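Local coordinates for xyloglucan-specific endo-beta-1,4-glucanase BoGH5A (Bacteroides ovatus, PDB 3ZMR), which hydrolyses internal beta-1,4-glucosidic linkages in the xyloglucan backbone with retention of the beta-configuration, releasing xyloglucan oligosaccharides, at residues H224-E238 / E276-F288. Numbering follows the deposited sequence.
Sequences HPVDANKEALDERLE and ENYRVQNGFNQVF. With EDO (1,2-ethanediol), chain H.
Asp-227 and Arg-279 form an end-on, bidentate salt bridge between two neighbouring outer helices of the (beta/alpha)8 barrel, the catalytic fold of family 5 glycoside hydrolases. Helices 227-238 and 276-288, which follow the third and fourth barrel strands, run at 30° to one another, the axes of these segments approaching to 9.4 Å. The carboxylate and guanidinium are nearly coplanar, 15° apart: NH1 of Arg-279 reaches OD1 of Asp-227 at 2.7 Å and its NH2 reaches OD2, each on the syn lone pair. A bend about the CG-CD bond of the arginine turns the NH1/NH2 end of its guanidinium to face the carboxylate. Glu-276, extended beyond CG, takes the backbone N of Asp-227 on the anti side of OE2 (2.8 Å), and a water links the same oxygen to Ala-228 N. The two acidic side chains thus lie close, and Arg-279 probably offsets their charge. Beside them, Asn-277 ND2 donates a nearly straight bond to Pro-225 O (2.9 Å) from above the carbonyl plane, tying helix 276-288 to the inverse gamma turn centred on that proline.

Deeper in, Val-280 sets CG1 against Pro-225 CA, while the Phe-284 ring lies between the helices. Leu-233 CD1 approaches its CZ obliquely at 3.7 Å, and Leu-237 CD2 packs on its CB. Behind this layer Asn-285 and Gln-281 bond Gln-307 O, joining helix 276-288 to barrel strand 304-307. Asp-234 stands at the ring's edge, its carboxylate turned 89° to the ring, and its CG also rests on Val-287 CG2. Lys-230 NZ forms a salt bridge with Asp-234 OD2 on its syn lone pair (2.7 Å); the other oxygen, OD1, lies in the ring plane 3.3 Å from Phe-284 CD1 and accepts a hydrogen bond from a water that also donates to Val-280 O.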
# COMPACT_ATOMS: atom_id res chain seq x y z
N HIS A 224 1.68 -2.31 -15.12
CA HIS A 224 0.79 -2.23 -16.27
C HIS A 224 -0.66 -2.20 -15.83
O HIS A 224 -1.43 -3.14 -16.09
CB HIS A 224 1.04 -3.38 -17.24
CG HIS A 224 2.47 -3.48 -17.64
ND1 HIS A 224 3.02 -2.67 -18.60
CD2 HIS A 224 3.48 -4.23 -17.14
CE1 HIS A 224 4.31 -2.94 -18.71
NE2 HIS A 224 4.62 -3.88 -17.83
N PRO A 225 -1.06 -1.09 -15.18
CA PRO A 225 -2.39 -1.02 -14.56
C PRO A 225 -3.44 -0.61 -15.60
O PRO A 225 -3.96 0.49 -15.56
CB PRO A 225 -2.21 0.05 -13.48
CG PRO A 225 -1.19 0.97 -14.07
CD PRO A 225 -0.24 0.08 -14.84
N VAL A 226 -3.69 -1.52 -16.53
CA VAL A 226 -4.61 -1.31 -17.64
C VAL A 226 -5.44 -2.58 -17.82
O VAL A 226 -4.99 -3.69 -17.49
CB VAL A 226 -3.89 -0.95 -18.96
CG1 VAL A 226 -3.14 0.38 -18.84
CG2 VAL A 226 -2.94 -2.04 -19.41
N ASP A 227 -6.65 -2.41 -18.32
CA ASP A 227 -7.57 -3.52 -18.49
C ASP A 227 -7.01 -4.64 -19.36
O ASP A 227 -7.30 -5.79 -19.11
CB ASP A 227 -8.91 -3.04 -19.04
CG ASP A 227 -9.74 -2.27 -18.01
OD1 ASP A 227 -9.86 -2.70 -16.84
OD2 ASP A 227 -10.29 -1.23 -18.39
N ALA A 228 -6.17 -4.30 -20.35
CA ALA A 228 -5.59 -5.31 -21.24
C ALA A 228 -4.66 -6.29 -20.52
O ALA A 228 -4.46 -7.40 -20.97
CB ALA A 228 -4.88 -4.64 -22.41
N ASN A 229 -4.11 -5.86 -19.39
CA ASN A 229 -3.19 -6.72 -18.63
C ASN A 229 -3.71 -7.12 -17.27
O ASN A 229 -3.06 -7.90 -16.56
CB ASN A 229 -1.84 -6.03 -18.48
CG ASN A 229 -1.20 -5.74 -19.81
OD1 ASN A 229 -1.10 -6.63 -20.67
ND2 ASN A 229 -0.77 -4.51 -20.00
N LYS A 230 -4.90 -6.64 -16.91
CA LYS A 230 -5.44 -6.86 -15.55
C LYS A 230 -5.60 -8.34 -15.20
O LYS A 230 -5.25 -8.77 -14.09
CB LYS A 230 -6.77 -6.13 -15.38
CG LYS A 230 -7.53 -6.45 -14.10
CD LYS A 230 -8.77 -5.58 -13.94
CE LYS A 230 -9.76 -6.12 -12.92
NZ LYS A 230 -9.16 -6.34 -11.57
N GLU A 231 -6.14 -9.13 -16.13
CA GLU A 231 -6.41 -10.54 -15.84
C GLU A 231 -5.11 -11.29 -15.49
O GLU A 231 -5.02 -12.00 -14.48
CB GLU A 231 -7.16 -11.21 -17.01
CG GLU A 231 -7.67 -12.61 -16.71
CD GLU A 231 -8.58 -13.16 -17.79
OE1 GLU A 231 -9.32 -12.39 -18.44
OE2 GLU A 231 -8.56 -14.39 -17.98
N ALA A 232 -4.08 -11.10 -16.32
CA ALA A 232 -2.81 -11.77 -16.13
C ALA A 232 -2.11 -11.31 -14.86
O ALA A 232 -1.51 -12.12 -14.12
CB ALA A 232 -1.89 -11.52 -17.34
N LEU A 233 -2.16 -10.00 -14.60
CA LEU A 233 -1.49 -9.43 -13.43
C LEU A 233 -2.19 -9.84 -12.13
O LEU A 233 -1.53 -10.24 -11.15
CB LEU A 233 -1.35 -7.91 -13.54
CG LEU A 233 -0.41 -7.45 -14.64
CD1 LEU A 233 -0.25 -5.95 -14.62
CD2 LEU A 233 0.93 -8.11 -14.58
N ASP A 234 -3.52 -9.78 -12.14
CA ASP A 234 -4.30 -10.22 -10.97
C ASP A 234 -4.00 -11.70 -10.68
O ASP A 234 -3.85 -12.10 -9.53
CB ASP A 234 -5.81 -10.08 -11.21
CG ASP A 234 -6.34 -8.68 -11.16
OD1 ASP A 234 -5.60 -7.73 -10.84
OD2 ASP A 234 -7.58 -8.54 -11.41
N GLU A 235 -3.96 -12.53 -11.73
CA GLU A 235 -3.73 -13.97 -11.56
C GLU A 235 -2.35 -14.22 -10.95
O GLU A 235 -2.20 -15.03 -10.02
CB GLU A 235 -3.85 -14.66 -12.89
CG GLU A 235 -3.43 -16.12 -12.92
CD GLU A 235 -3.60 -16.70 -14.30
OE1 GLU A 235 -4.71 -17.16 -14.62
OE2 GLU A 235 -2.61 -16.64 -15.05
N ARG A 236 -1.34 -13.51 -11.46
CA ARG A 236 0.02 -13.67 -10.95
C ARG A 236 0.16 -13.18 -9.50
O ARG A 236 0.79 -13.85 -8.69
CB ARG A 236 1.00 -12.94 -11.86
CG ARG A 236 2.43 -13.01 -11.38
CD ARG A 236 3.37 -12.47 -12.42
NE ARG A 236 4.75 -12.47 -11.98
CZ ARG A 236 5.77 -12.14 -12.77
NH1 ARG A 236 5.54 -11.81 -14.03
NH2 ARG A 236 7.00 -12.14 -12.31
N LEU A 237 -0.38 -12.01 -9.22
CA LEU A 237 -0.29 -11.43 -7.87
C LEU A 237 -0.94 -12.39 -6.86
O LEU A 237 -0.38 -12.67 -5.77
CB LEU A 237 -0.94 -10.06 -7.89
CG LEU A 237 -0.73 -9.27 -6.58
CD1 LEU A 237 0.72 -8.95 -6.29
CD2 LEU A 237 -1.58 -8.01 -6.62
N GLU A 238 -2.10 -12.94 -7.22
CA GLU A 238 -2.76 -13.95 -6.38
C GLU A 238 -1.90 -15.19 -6.18
O GLU A 238 -1.75 -15.70 -5.07
CB GLU A 238 -4.12 -14.35 -6.97
CG GLU A 238 -4.80 -15.46 -6.18
CD GLU A 238 -6.16 -15.89 -6.70
OE1 GLU A 238 -6.45 -15.69 -7.88
OE2 GLU A 238 -6.94 -16.43 -5.89
N GLU A 276 -8.79 4.56 -15.53
CA GLU A 276 -8.49 3.14 -15.74
C GLU A 276 -7.29 2.70 -14.87
O GLU A 276 -7.35 1.66 -14.20
CB GLU A 276 -8.19 2.86 -17.22
CG GLU A 276 -7.65 1.48 -17.51
CD GLU A 276 -7.28 1.25 -18.96
OE1 GLU A 276 -7.01 2.22 -19.67
OE2 GLU A 276 -7.22 0.08 -19.38
N ASN A 277 -6.22 3.49 -14.89
CA ASN A 277 -5.04 3.15 -14.11
C ASN A 277 -5.35 3.05 -12.60
O ASN A 277 -4.92 2.10 -11.91
CB ASN A 277 -3.92 4.16 -14.28
CG ASN A 277 -3.41 4.30 -15.71
OD1 ASN A 277 -2.99 5.41 -16.06
ND2 ASN A 277 -3.35 3.21 -16.50
N TYR A 278 -6.10 4.02 -12.06
CA TYR A 278 -6.49 3.97 -10.63
C TYR A 278 -7.40 2.78 -10.32
O TYR A 278 -7.26 2.14 -9.28
CB TYR A 278 -7.08 5.28 -10.16
CG TYR A 278 -6.13 6.45 -10.23
CD1 TYR A 278 -4.95 6.47 -9.51
CD2 TYR A 278 -6.43 7.54 -11.04
CE1 TYR A 278 -4.09 7.55 -9.60
CE2 TYR A 278 -5.58 8.63 -11.12
CZ TYR A 278 -4.39 8.62 -10.41
OH TYR A 278 -3.52 9.69 -10.44
N ARG A 279 -8.34 2.50 -11.21
CA ARG A 279 -9.23 1.36 -11.02
C ARG A 279 -8.48 0.04 -10.95
O ARG A 279 -8.71 -0.79 -10.05
CB ARG A 279 -10.32 1.34 -12.11
CG ARG A 279 -11.24 0.13 -12.01
CD ARG A 279 -12.49 0.26 -12.89
NE ARG A 279 -12.14 0.69 -14.24
CZ ARG A 279 -11.54 -0.05 -15.16
NH1 ARG A 279 -11.23 -1.32 -14.92
NH2 ARG A 279 -11.27 0.48 -16.36
N VAL A 280 -7.55 -0.15 -11.88
CA VAL A 280 -6.85 -1.40 -11.97
C VAL A 280 -5.84 -1.51 -10.80
O VAL A 280 -5.70 -2.57 -10.19
CB VAL A 280 -6.16 -1.57 -13.34
CG1 VAL A 280 -5.30 -2.82 -13.33
CG2 VAL A 280 -7.20 -1.63 -14.45
N GLN A 281 -5.18 -0.41 -10.46
CA GLN A 281 -4.21 -0.44 -9.35
C GLN A 281 -4.90 -0.63 -7.99
O GLN A 281 -4.46 -1.44 -7.17
CB GLN A 281 -3.32 0.80 -9.37
CG GLN A 281 -2.31 0.85 -8.25
CD GLN A 281 -2.80 1.62 -7.05
OE1 GLN A 281 -3.56 2.59 -7.16
NE2 GLN A 281 -2.32 1.21 -5.89
N ASN A 282 -6.01 0.08 -7.76
CA ASN A 282 -6.81 -0.21 -6.57
C ASN A 282 -7.26 -1.68 -6.55
O ASN A 282 -7.23 -2.34 -5.51
CB ASN A 282 -8.00 0.73 -6.48
CG ASN A 282 -7.68 2.09 -5.87
OD1 ASN A 282 -7.11 2.19 -4.78
ND2 ASN A 282 -8.11 3.15 -6.55
N GLY A 283 -7.53 -2.23 -7.74
CA GLY A 283 -7.86 -3.62 -7.89
C GLY A 283 -6.77 -4.58 -7.40
O GLY A 283 -7.06 -5.63 -6.83
N PHE A 284 -5.51 -4.25 -7.67
CA PHE A 284 -4.37 -5.07 -7.17
C PHE A 284 -4.41 -5.17 -5.64
O PHE A 284 -4.14 -6.23 -5.06
CB PHE A 284 -3.01 -4.50 -7.62
CG PHE A 284 -2.78 -4.50 -9.14
CD1 PHE A 284 -3.36 -5.43 -9.98
CD2 PHE A 284 -1.96 -3.53 -9.71
CE1 PHE A 284 -3.13 -5.39 -11.37
CE2 PHE A 284 -1.69 -3.50 -11.06
CZ PHE A 284 -2.28 -4.42 -11.91
N ASN A 285 -4.68 -4.04 -4.99
CA ASN A 285 -4.81 -4.03 -3.53
C ASN A 285 -5.90 -4.99 -3.07
O ASN A 285 -5.72 -5.74 -2.12
CB ASN A 285 -5.08 -2.63 -2.97
CG ASN A 285 -3.90 -1.69 -3.10
OD1 ASN A 285 -2.75 -2.10 -3.19
ND2 ASN A 285 -4.20 -0.40 -3.07
N GLN A 286 -7.02 -4.98 -3.77
CA GLN A 286 -8.12 -5.89 -3.47
C GLN A 286 -7.75 -7.38 -3.68
O GLN A 286 -8.09 -8.22 -2.84
CB GLN A 286 -9.38 -5.53 -4.27
CG GLN A 286 -10.58 -6.35 -3.80
CD GLN A 286 -11.09 -5.91 -2.45
OE1 GLN A 286 -11.60 -4.80 -2.31
NE2 GLN A 286 -10.90 -6.75 -1.44
N VAL A 287 -7.06 -7.68 -4.78
CA VAL A 287 -6.58 -9.02 -5.03
C VAL A 287 -5.72 -9.51 -3.86
O VAL A 287 -5.86 -10.64 -3.37
CB VAL A 287 -5.79 -9.13 -6.35
CG1 VAL A 287 -5.15 -10.51 -6.49
CG2 VAL A 287 -6.71 -8.87 -7.53
N PHE A 288 -4.78 -8.68 -3.43
CA PHE A 288 -3.90 -9.02 -2.33
C PHE A 288 -4.71 -9.33 -1.05
O PHE A 288 -4.50 -10.33 -0.41
CB PHE A 288 -2.92 -7.87 -2.12
CG PHE A 288 -2.26 -7.84 -0.76
CD1 PHE A 288 -1.39 -8.84 -0.32
CD2 PHE A 288 -2.53 -6.78 0.10
CE1 PHE A 288 -0.80 -8.77 0.95
CE2 PHE A 288 -1.93 -6.70 1.34
CZ PHE A 288 -1.07 -7.68 1.76
C1 EDO H . 2.71 -12.56 -16.94
O1 EDO H . 3.22 -11.81 -18.05
C2 EDO H . 2.15 -11.60 -15.90
O2 EDO H . 3.21 -10.75 -15.46
O HOH W 1 -6.38 -1.63 -21.50
O HOH W 2 -6.84 -5.16 -10.72
O HOH W 3 -9.92 -3.39 -10.95